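Local atomic coordinates of Pbp related beta-lactamase (Pyrococcus abyssi, PDB entry 2QMI), a protein that probably cleaves peptides as a serine peptidase of the penicillin-binding protein and beta-lactamase superfamily, working as a self-compartmentalizing octamer. Residues 289-294 and 310-315; 295-300 and 317-322; 338-343 and 348-353. All blocks are in the same frame, centred on the assembly; numbering follows the deposited sequence.

Contact 1 (289-294 and 310-315); sequences IIYPNF and TGYIGY
Tyr291 and Tyr312 meet from two strands, 289-291 and 310-315, that run in the same sense, second neighbours in the antiparallel sheet with strand 297-305 between them. The middle strand is bonded to both: backbone hydrogen bonds join Tyr291 to Leu299 on one side of it and Tyr315 to Val300 on the other. The two phenol groups meet beside that strand, reaching toward each other from opposite directions. In Tyr312 the CG sits opposite the backbone N (chi1 -175°), which carries the ring along the sheet surface toward the neighbouring strands; in Tyr291 a chi1 of -54° sends the ring back toward strand 310-315, bringing its hydroxyl to the other phenol. Their hydroxyls end 3.0 Å apart, Tyr312 OH donating a weak hydrogen bond to Tyr291 OH. The approach is unequal. Tyr291 OH lies at the edge of the Tyr312 ring, near its plane, with Tyr312 CE1 3.7 Å away. Tyr312 OH instead comes obliquely upon the other ring, 3.4 Å from Tyr291 CE2 and equally near Tyr291 CZ. This sheet is the central one of the serine beta-lactamase and penicillin-binding protein fold, and strand 297-305 between the tyrosines carries His302, Ser303 and Gly304, probably the counterpart of the family's K(T/S)G motif. Tyr312 touches Ser303 and lies near the presumed SxxK site of Ser59 and Lys62 without touching it. Helix 334-345 packs on the pair, with Ala338 against Tyr312 and Met339 against Tyr291. Within its own strand, Tyr291 has Ile289 CG2 over one ring face, toward the rim.

Contact 2 (295-300 and 317-322); sequences LGEKLV and PEKKIG
Glu297 and Lys319 form a salt bridge at the surface, their side chains crossing at about a right angle. Lys319 NZ is shared by both oxygens of the carboxylate, 3.3 Å from Glu297 OE2 and 3.4 Å from Glu297 OE1; both hydrogen bonds are weak. The lysine bends at chi2 (-69°), which brings its CG and CE across the carboxylate: Lys319 CG comes to 3.8 Å from Glu297 OE1, and its CE lies near OE2. On the same carboxylate Glu318 CB touches OE1 at 4.1 Å, while the like-charged Glu318 acid group leads away, its OE2 5.9 Å from Glu297 OE1. A water joins the backbones, donating a hydrogen bond to Lys298 O at 3.0 Å and accepting from Glu318 N at 3.1 Å, next to Pro317 CD.

The tight turn 317-320 sets these groups in place. Its Glu318 and Lys319 have type I backbone angles, Lys320 N bonds weakly back to Pro317 O, and Lys320 and Ile321 both face Ile316 in a G1 beta bulge. This is the hairpin end linking strands 310-316 and 321-327. Lys298 turns its amine away to Glu268 O. Strand 310-316 lies between strands 297-305 and 321-327, Val300 bonding to Tyr315 on it, while Leu299 packs on Met339 and Leu342 of helix 334-345.

Contact 3 (338-343 and 348-353); sequences AMYALA and KNPEKE
Tyr340 holds its CG trans to N (chi1 -166°), swinging its ring out from helix 334-345, while Glu351 folds at chi2 (-73°) to carry its carboxylate back to the phenol. The two residues close a tight corner between two consecutive helices, joining helix 334-345, which packs on the beta-lactamase-like sheet, to the short helix 350-353, which leads toward the C-terminal barrel. Tyr340 OH donates to Glu351 OE2 at 2.7 Å, using that oxygen's anti lone pair. OE2 lies in the ring plane at its edge, and the carboxylate is turned 74° from the ring. Pro350 takes a face of the same ring: its CG sits 3.5 Å from the Tyr340 ring centroid in a CH-pi contact, with Tyr340 CE1 at 3.4 Å. Ring face and hydroxyl are thus held by successive residues of the second helix, which, with a stack on Phe9 of helix 3-16, probably restrains the rotation of the phenol. Pro350 CB also rests 4.0 Å from Ala343 CB.

One turn along the first helix, Ala343 O accepts from Lys348 N at 2.9 Å, closing the short connection. Lys5 of helix 3-16 touches Tyr340, Pro350 and Glu351. Asn349 is the N-cap of helix 350-353. Its backbone O receives Lys352 N and Glu353 N, and Asn349 OD1 takes a weak capping bond from Glu351 N at 2.8 Å.

Along the chain the segments come in the order 289-294, 295-300, 310-315 and 317-322, so contacts 1 and 2 cross. Contact 1 closes a loop of 15 residues that includes strand 297-305, and contact 2 one of 16 residues that includes strand 310-316, both within one antiparallel sheet. Contact 3 follows in series and closes only the four residues 344-347, the end of helix 334-345 and the turn that follows. That helix joins all three: Met339 CE packs 3.7 Å from both Tyr291 CE1 of contact 1 and Leu299 CD2 of contact 2, and Leu295 CD2 lies 3.9 Å from Ala343 CB. Contact 3 then leads toward helix 355-364 and the C-terminal barrel.

Contact 1 (289-294 and 310-315)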
loop_
_atom_site.group_PDB
_atom_site.type_symbol
_atom_site.label_atom_id
_atom_site.label_comp_id
_atom_site.label_asym_id
_atom_site.label_seq_id
_atom_site.Cartn_x
_atom_site.Cartn_y
_atom_site.Cartn_z
ATOM N N ILE A 289 47.343 3.591 16.316
ATOM C CA ILE A 289 47.015 2.296 16.893
ATOM C C ILE A 289 48.258 1.406 16.812
ATOM O O ILE A 289 49.001 1.446 15.825
ATOM C CB ILE A 289 45.836 1.644 16.146
ATOM C CG1 ILE A 289 44.616 2.568 16.217
ATOM C CG2 ILE A 289 45.511 0.288 16.761
ATOM C CD1 ILE A 289 43.386 2.037 15.496
ATOM N N ILE A 290 48.492 0.610 17.850
ATOM C CA ILE A 290 49.673 -0.247 17.882
ATOM C C ILE A 290 49.309 -1.724 17.748
ATOM O O ILE A 290 48.449 -2.216 18.470
ATOM C CB ILE A 290 50.458 -0.007 19.199
ATOM C CG1 ILE A 290 50.606 1.501 19.434
ATOM C CG2 ILE A 290 51.835 -0.661 19.137
ATOM C CD1 ILE A 290 51.221 2.258 18.256
ATOM N N TYR A 291 49.962 -2.419 16.817
ATOM C CA TYR A 291 49.714 -3.847 16.575
ATOM C C TYR A 291 51.008 -4.642 16.815
ATOM O O TYR A 291 51.797 -4.830 15.895
ATOM C CB TYR A 291 49.283 -4.082 15.120
ATOM C CG TYR A 291 48.106 -3.267 14.608
ATOM C CD1 TYR A 291 46.825 -3.828 14.505
ATOM C CD2 TYR A 291 48.289 -1.964 14.137
ATOM C CE1 TYR A 291 45.765 -3.108 13.933
ATOM C CE2 TYR A 291 47.236 -1.235 13.564
ATOM C CZ TYR A 291 45.986 -1.813 13.464
ATOM O OH TYR A 291 44.972 -1.096 12.875
ATOM N N PRO A 292 51.240 -5.121 18.048
ATOM C CA PRO A 292 52.460 -5.884 18.344
ATOM C C PRO A 292 52.574 -7.302 17.760
ATOM O O PRO A 292 53.680 -7.809 17.576
ATOM C CB PRO A 292 52.504 -5.876 19.870
ATOM C CG PRO A 292 51.055 -5.834 20.247
ATOM C CD PRO A 292 50.501 -4.815 19.287
ATOM N N ASN A 293 51.443 -7.929 17.456
ATOM C CA ASN A 293 51.438 -9.287 16.916
ATOM C C ASN A 293 50.833 -9.383 15.514
ATOM O O ASN A 293 49.922 -10.176 15.278
ATOM C CB ASN A 293 50.662 -10.201 17.867
ATOM C CG ASN A 293 51.225 -10.181 19.274
ATOM O OD1 ASN A 293 50.482 -10.108 20.259
ATOM N ND2 ASN A 293 52.551 -10.254 19.379
ATOM N N PHE A 294 51.342 -8.583 14.584
ATOM C CA PHE A 294 50.831 -8.592 13.214
ATOM C C PHE A 294 51.714 -9.428 12.294
ATOM O O PHE A 294 52.633 -8.899 11.663
ATOM C CB PHE A 294 50.752 -7.166 12.664
ATOM C CG PHE A 294 50.256 -7.093 11.246
ATOM C CD1 PHE A 294 48.919 -7.337 10.949
ATOM C CD2 PHE A 294 51.130 -6.797 10.205
ATOM C CE1 PHE A 294 48.458 -7.289 9.636
ATOM C CE2 PHE A 294 50.679 -6.748 8.887
ATOM C CZ PHE A 294 49.337 -6.994 8.604
ATOM N N THR A 310 36.436 7.001 3.553
ATOM C CA THR A 310 37.123 6.222 4.585
ATOM C C THR A 310 38.568 6.015 4.144
ATOM O O THR A 310 38.889 6.166 2.969
ATOM C CB THR A 310 36.472 4.828 4.839
ATOM O OG1 THR A 310 36.590 4.012 3.671
ATOM C CG2 THR A 310 35.006 4.981 5.215
ATOM N N GLY A 311 39.440 5.682 5.090
ATOM C CA GLY A 311 40.830 5.476 4.740
ATOM C C GLY A 311 41.632 4.759 5.806
ATOM O O GLY A 311 41.125 4.468 6.891
ATOM N N TYR A 312 42.889 4.470 5.485
ATOM C CA TYR A 312 43.787 3.797 6.409
ATOM C C TYR A 312 45.238 3.972 5.966
ATOM O O TYR A 312 45.535 3.992 4.773
ATOM C CB TYR A 312 43.478 2.302 6.470
ATOM C CG TYR A 312 44.289 1.557 7.504
ATOM C CD1 TYR A 312 43.921 1.576 8.851
ATOM C CD2 TYR A 312 45.436 0.847 7.143
ATOM C CE1 TYR A 312 44.669 0.906 9.811
ATOM C CE2 TYR A 312 46.194 0.175 8.095
ATOM C CZ TYR A 312 45.805 0.205 9.427
ATOM O OH TYR A 312 46.540 -0.467 10.378
ATOM N N ILE A 313 46.130 4.122 6.936
ATOM C CA ILE A 313 47.550 4.235 6.655
ATOM C C ILE A 313 48.201 3.331 7.684
ATOM O O ILE A 313 47.701 3.196 8.799
ATOM C CB ILE A 313 48.117 5.691 6.821
ATOM C CG1 ILE A 313 48.044 6.129 8.284
ATOM C CG2 ILE A 313 47.373 6.660 5.901
ATOM C CD1 ILE A 313 48.798 7.414 8.566
ATOM N N GLY A 314 49.294 2.691 7.296
ATOM C CA GLY A 314 49.992 1.803 8.203
ATOM C C GLY A 314 51.407 1.573 7.710
ATOM O O GLY A 314 51.687 1.690 6.518
ATOM N N TYR A 315 52.304 1.253 8.629
ATOM C CA TYR A 315 53.691 1.006 8.275
ATOM C C TYR A 315 54.362 0.101 9.302
ATOM O O TYR A 315 53.928 0.000 10.448
ATOM C CB TYR A 315 54.456 2.336 8.166
ATOM C CG TYR A 315 54.526 3.140 9.457
ATOM C CD1 TYR A 315 53.406 3.825 9.950
ATOM C CD2 TYR A 315 55.704 3.194 10.198
ATOM C CE1 TYR A 315 53.463 4.541 11.152
ATOM C CE2 TYR A 315 55.773 3.901 11.396
ATOM C CZ TYR A 315 54.650 4.571 11.870
ATOM O OH TYR A 315 54.732 5.251 13.070
#

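Contact 2 (295-300 and 317-322)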
loop_
_atom_site.group_PDB
_atom_site.type_symbol
_atom_site.label_atom_id
_atom_site.label_comp_id
_atom_site.label_asym_id
_atom_site.label_seq_id
_atom_site.Cartn_x
_atom_site.Cartn_y
_atom_site.Cartn_z
ATOM N N LEU A 295 51.434 -10.727 12.209
ATOM C CA LEU A 295 52.216 -11.617 11.358
ATOM C C LEU A 295 53.690 -11.550 11.732
ATOM O O LEU A 295 54.555 -11.418 10.868
ATOM C CB LEU A 295 52.033 -11.244 9.877
ATOM C CG LEU A 295 50.668 -11.560 9.246
ATOM C CD1 LEU A 295 49.580 -10.808 9.986
ATOM C CD2 LEU A 295 50.664 -11.178 7.764
ATOM N N GLY A 296 53.964 -11.637 13.030
ATOM C CA GLY A 296 55.334 -11.589 13.512
ATOM C C GLY A 296 56.017 -10.236 13.399
ATOM O O GLY A 296 57.239 -10.155 13.498
ATOM N N GLU A 297 55.242 -9.174 13.185
ATOM C CA GLU A 297 55.802 -7.828 13.071
ATOM C C GLU A 297 55.048 -6.828 13.951
ATOM O O GLU A 297 53.937 -7.107 14.426
ATOM C CB GLU A 297 55.719 -7.345 11.624
ATOM C CG GLU A 297 56.374 -8.246 10.594
ATOM C CD GLU A 297 57.875 -8.363 10.782
ATOM O OE1 GLU A 297 58.509 -7.399 11.276
ATOM O OE2 GLU A 297 58.426 -9.421 10.416
ATOM N N LYS A 298 55.659 -5.667 14.177
ATOM C CA LYS A 298 55.009 -4.613 14.954
ATOM C C LYS A 298 54.417 -3.639 13.938
ATOM O O LYS A 298 55.153 -2.983 13.197
ATOM C CB LYS A 298 56.007 -3.866 15.843
ATOM C CG LYS A 298 55.324 -2.879 16.792
ATOM C CD LYS A 298 56.292 -1.872 17.401
ATOM C CE LYS A 298 55.559 -0.944 18.368
ATOM N NZ LYS A 298 56.438 0.134 18.911
ATOM N N LEU A 299 53.089 -3.559 13.899
ATOM C CA LEU A 299 52.392 -2.677 12.966
ATOM C C LEU A 299 51.915 -1.373 13.613
ATOM O O LEU A 299 51.505 -1.344 14.773
ATOM C CB LEU A 299 51.185 -3.412 12.363
ATOM C CG LEU A 299 50.265 -2.647 11.402
ATOM C CD1 LEU A 299 50.995 -2.351 10.109
ATOM C CD2 LEU A 299 49.019 -3.481 11.122
ATOM N N VAL A 300 51.970 -0.290 12.848
ATOM C CA VAL A 300 51.518 1.003 13.343
ATOM C C VAL A 300 50.622 1.608 12.276
ATOM O O VAL A 300 51.008 1.694 11.112
ATOM C CB VAL A 300 52.707 1.950 13.628
ATOM C CG1 VAL A 300 52.195 3.295 14.119
ATOM C CG2 VAL A 300 53.622 1.330 14.682
ATOM N N PRO A 317 58.045 -0.115 10.557
ATOM C CA PRO A 317 59.401 0.444 10.632
ATOM C C PRO A 317 60.487 -0.611 10.514
ATOM O O PRO A 317 61.477 -0.409 9.811
ATOM C CB PRO A 317 59.415 1.127 11.995
ATOM C CG PRO A 317 58.019 1.564 12.154
ATOM C CD PRO A 317 57.245 0.348 11.705
ATOM N N GLU A 318 60.299 -1.728 11.210
ATOM C CA GLU A 318 61.266 -2.824 11.174
ATOM C C GLU A 318 61.605 -3.282 9.759
ATOM O O GLU A 318 62.769 -3.491 9.433
ATOM C CB GLU A 318 60.739 -4.024 11.963
ATOM C CG GLU A 318 60.957 -3.942 13.473
ATOM C CD GLU A 318 62.404 -4.174 13.860
ATOM O OE1 GLU A 318 62.682 -4.250 15.084
ATOM O OE2 GLU A 318 63.261 -4.279 12.949
ATOM N N LYS A 319 60.582 -3.454 8.929
ATOM C CA LYS A 319 60.766 -3.913 7.555
ATOM C C LYS A 319 60.749 -2.756 6.567
ATOM O O LYS A 319 60.860 -2.958 5.359
ATOM C CB LYS A 319 59.663 -4.912 7.190
ATOM C CG LYS A 319 59.768 -6.260 7.899
ATOM C CD LYS A 319 60.988 -7.052 7.410
ATOM C CE LYS A 319 61.135 -8.387 8.143
ATOM N NZ LYS A 319 61.402 -8.202 9.610
ATOM N N LYS A 320 60.595 -1.546 7.093
ATOM C CA LYS A 320 60.551 -0.335 6.282
ATOM C C LYS A 320 59.504 -0.345 5.174
ATOM O O LYS A 320 59.759 0.089 4.054
ATOM C CB LYS A 320 61.933 -0.044 5.703
ATOM C CG LYS A 320 62.877 0.560 6.732
ATOM C CD LYS A 320 64.221 0.911 6.128
ATOM C CE LYS A 320 64.966 -0.349 5.681
ATOM N NZ LYS A 320 66.299 -0.005 5.114
ATOM N N ILE A 321 58.313 -0.824 5.504
ATOM C CA ILE A 321 57.226 -0.871 4.540
ATOM C C ILE A 321 56.029 -0.085 5.080
ATOM O O ILE A 321 55.909 0.131 6.286
ATOM C CB ILE A 321 56.818 -2.342 4.241
ATOM C CG1 ILE A 321 56.690 -3.122 5.554
ATOM C CG2 ILE A 321 57.860 -2.995 3.311
ATOM C CD1 ILE A 321 56.230 -4.553 5.389
ATOM N N GLY A 322 55.153 0.355 4.182
ATOM C CA GLY A 322 53.990 1.115 4.605
ATOM C C GLY A 322 52.955 1.159 3.504
ATOM O O GLY A 322 53.298 1.036 2.331
HETATM O O HOH W 1 58.152 -2.555 13.214
#

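Contact 3 (338-343 and 348-353)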
loop_
_atom_site.group_PDB
_atom_site.type_symbol
_atom_site.label_atom_id
_atom_site.label_comp_id
_atom_site.label_asym_id
_atom_site.label_seq_id
_atom_site.Cartn_x
_atom_site.Cartn_y
_atom_site.Cartn_z
ATOM N N ALA A 338 44.701 -2.600 3.025
ATOM C CA ALA A 338 46.059 -2.241 3.415
ATOM C C ALA A 338 46.817 -3.454 3.954
ATOM O O ALA A 338 47.952 -3.718 3.554
ATOM C CB ALA A 338 46.025 -1.138 4.466
ATOM N N MET A 339 46.182 -4.198 4.854
ATOM C CA MET A 339 46.815 -5.364 5.452
ATOM C C MET A 339 47.076 -6.493 4.448
ATOM O O MET A 339 48.049 -7.235 4.583
ATOM C CB MET A 339 45.975 -5.844 6.635
ATOM C CG MET A 339 45.767 -4.742 7.669
ATOM S SD MET A 339 44.741 -5.186 9.084
ATOM C CE MET A 339 45.445 -4.173 10.380
ATOM N N TYR A 340 46.224 -6.601 3.432
ATOM C CA TYR A 340 46.379 -7.614 2.394
ATOM C C TYR A 340 47.695 -7.331 1.650
ATOM O O TYR A 340 48.467 -8.243 1.354
ATOM C CB TYR A 340 45.204 -7.534 1.408
ATOM C CG TYR A 340 45.061 -8.720 0.474
ATOM C CD1 TYR A 340 44.204 -9.776 0.787
ATOM C CD2 TYR A 340 45.760 -8.774 -0.734
ATOM C CE1 TYR A 340 44.037 -10.860 -0.085
ATOM C CE2 TYR A 340 45.603 -9.853 -1.614
ATOM C CZ TYR A 340 44.735 -10.886 -1.280
ATOM O OH TYR A 340 44.536 -11.924 -2.154
ATOM N N ALA A 341 47.935 -6.059 1.345
ATOM C CA ALA A 341 49.149 -5.655 0.649
ATOM C C ALA A 341 50.361 -5.872 1.567
ATOM O O ALA A 341 51.367 -6.457 1.151
ATOM C CB ALA A 341 49.051 -4.190 0.226
ATOM N N LEU A 342 50.263 -5.409 2.812
ATOM C CA LEU A 342 51.353 -5.582 3.766
ATOM C C LEU A 342 51.753 -7.048 3.879
ATOM O O LEU A 342 52.941 -7.371 3.888
ATOM C CB LEU A 342 50.953 -5.038 5.139
ATOM C CG LEU A 342 50.829 -3.514 5.225
ATOM C CD1 LEU A 342 50.155 -3.116 6.519
ATOM C CD2 LEU A 342 52.207 -2.891 5.115
ATOM N N ALA A 343 50.765 -7.935 3.955
ATOM C CA ALA A 343 51.027 -9.368 4.050
ATOM C C ALA A 343 51.828 -9.864 2.846
ATOM O O ALA A 343 52.795 -10.620 2.999
ATOM C CB ALA A 343 49.720 -10.130 4.143
ATOM N N LYS A 348 53.850 -13.273 3.129
ATOM C CA LYS A 348 52.857 -14.173 3.717
ATOM C C LYS A 348 51.574 -14.220 2.894
ATOM O O LYS A 348 51.211 -13.236 2.251
ATOM C CB LYS A 348 52.516 -13.739 5.143
ATOM C CG LYS A 348 53.679 -13.853 6.106
ATOM C CD LYS A 348 53.186 -13.989 7.527
ATOM C CE LYS A 348 54.279 -14.566 8.415
ATOM N NZ LYS A 348 55.511 -13.767 8.240
ATOM N N ASN A 349 50.891 -15.362 2.920
ATOM C CA ASN A 349 49.638 -15.522 2.186
ATOM C C ASN A 349 48.492 -14.898 2.995
ATOM O O ASN A 349 48.111 -15.407 4.056
ATOM C CB ASN A 349 49.334 -17.004 1.942
ATOM C CG ASN A 349 48.118 -17.205 1.053
ATOM O OD1 ASN A 349 47.201 -16.372 1.038
ATOM N ND2 ASN A 349 48.093 -18.316 0.314
ATOM N N PRO A 350 47.917 -13.797 2.492
ATOM C CA PRO A 350 46.820 -13.118 3.188
ATOM C C PRO A 350 45.578 -13.990 3.288
ATOM O O PRO A 350 44.870 -13.972 4.296
ATOM C CB PRO A 350 46.590 -11.881 2.331
ATOM C CG PRO A 350 46.845 -12.403 0.948
ATOM C CD PRO A 350 48.104 -13.233 1.140
ATOM N N GLU A 351 45.323 -14.753 2.233
ATOM C CA GLU A 351 44.168 -15.638 2.175
ATOM C C GLU A 351 44.134 -16.648 3.328
ATOM O O GLU A 351 43.109 -17.292 3.561
ATOM C CB GLU A 351 44.157 -16.390 0.834
ATOM C CG GLU A 351 44.140 -15.499 -0.419
ATOM C CD GLU A 351 42.792 -14.829 -0.651
ATOM O OE1 GLU A 351 41.751 -15.502 -0.468
ATOM O OE2 GLU A 351 42.761 -13.636 -1.033
ATOM N N LYS A 352 45.239 -16.781 4.057
ATOM C CA LYS A 352 45.298 -17.737 5.167
ATOM C C LYS A 352 45.741 -17.144 6.503
ATOM O O LYS A 352 45.424 -17.699 7.560
ATOM C CB LYS A 352 46.244 -18.900 4.817
ATOM C CG LYS A 352 45.788 -19.771 3.646
ATOM C CD LYS A 352 46.677 -21.015 3.491
ATOM C CE LYS A 352 46.134 -21.965 2.408
ATOM N NZ LYS A 352 46.877 -23.265 2.354
ATOM N N GLU A 353 46.471 -16.031 6.456
ATOM C CA GLU A 353 46.986 -15.383 7.667
ATOM C C GLU A 353 46.118 -14.254 8.228
ATOM O O GLU A 353 46.263 -13.882 9.393
ATOM C CB GLU A 353 48.400 -14.841 7.407
ATOM C CG GLU A 353 49.414 -15.897 6.965
ATOM C CD GLU A 353 50.256 -16.427 8.108
ATOM O OE1 GLU A 353 51.102 -15.670 8.625
ATOM O OE2 GLU A 353 50.078 -17.604 8.495
#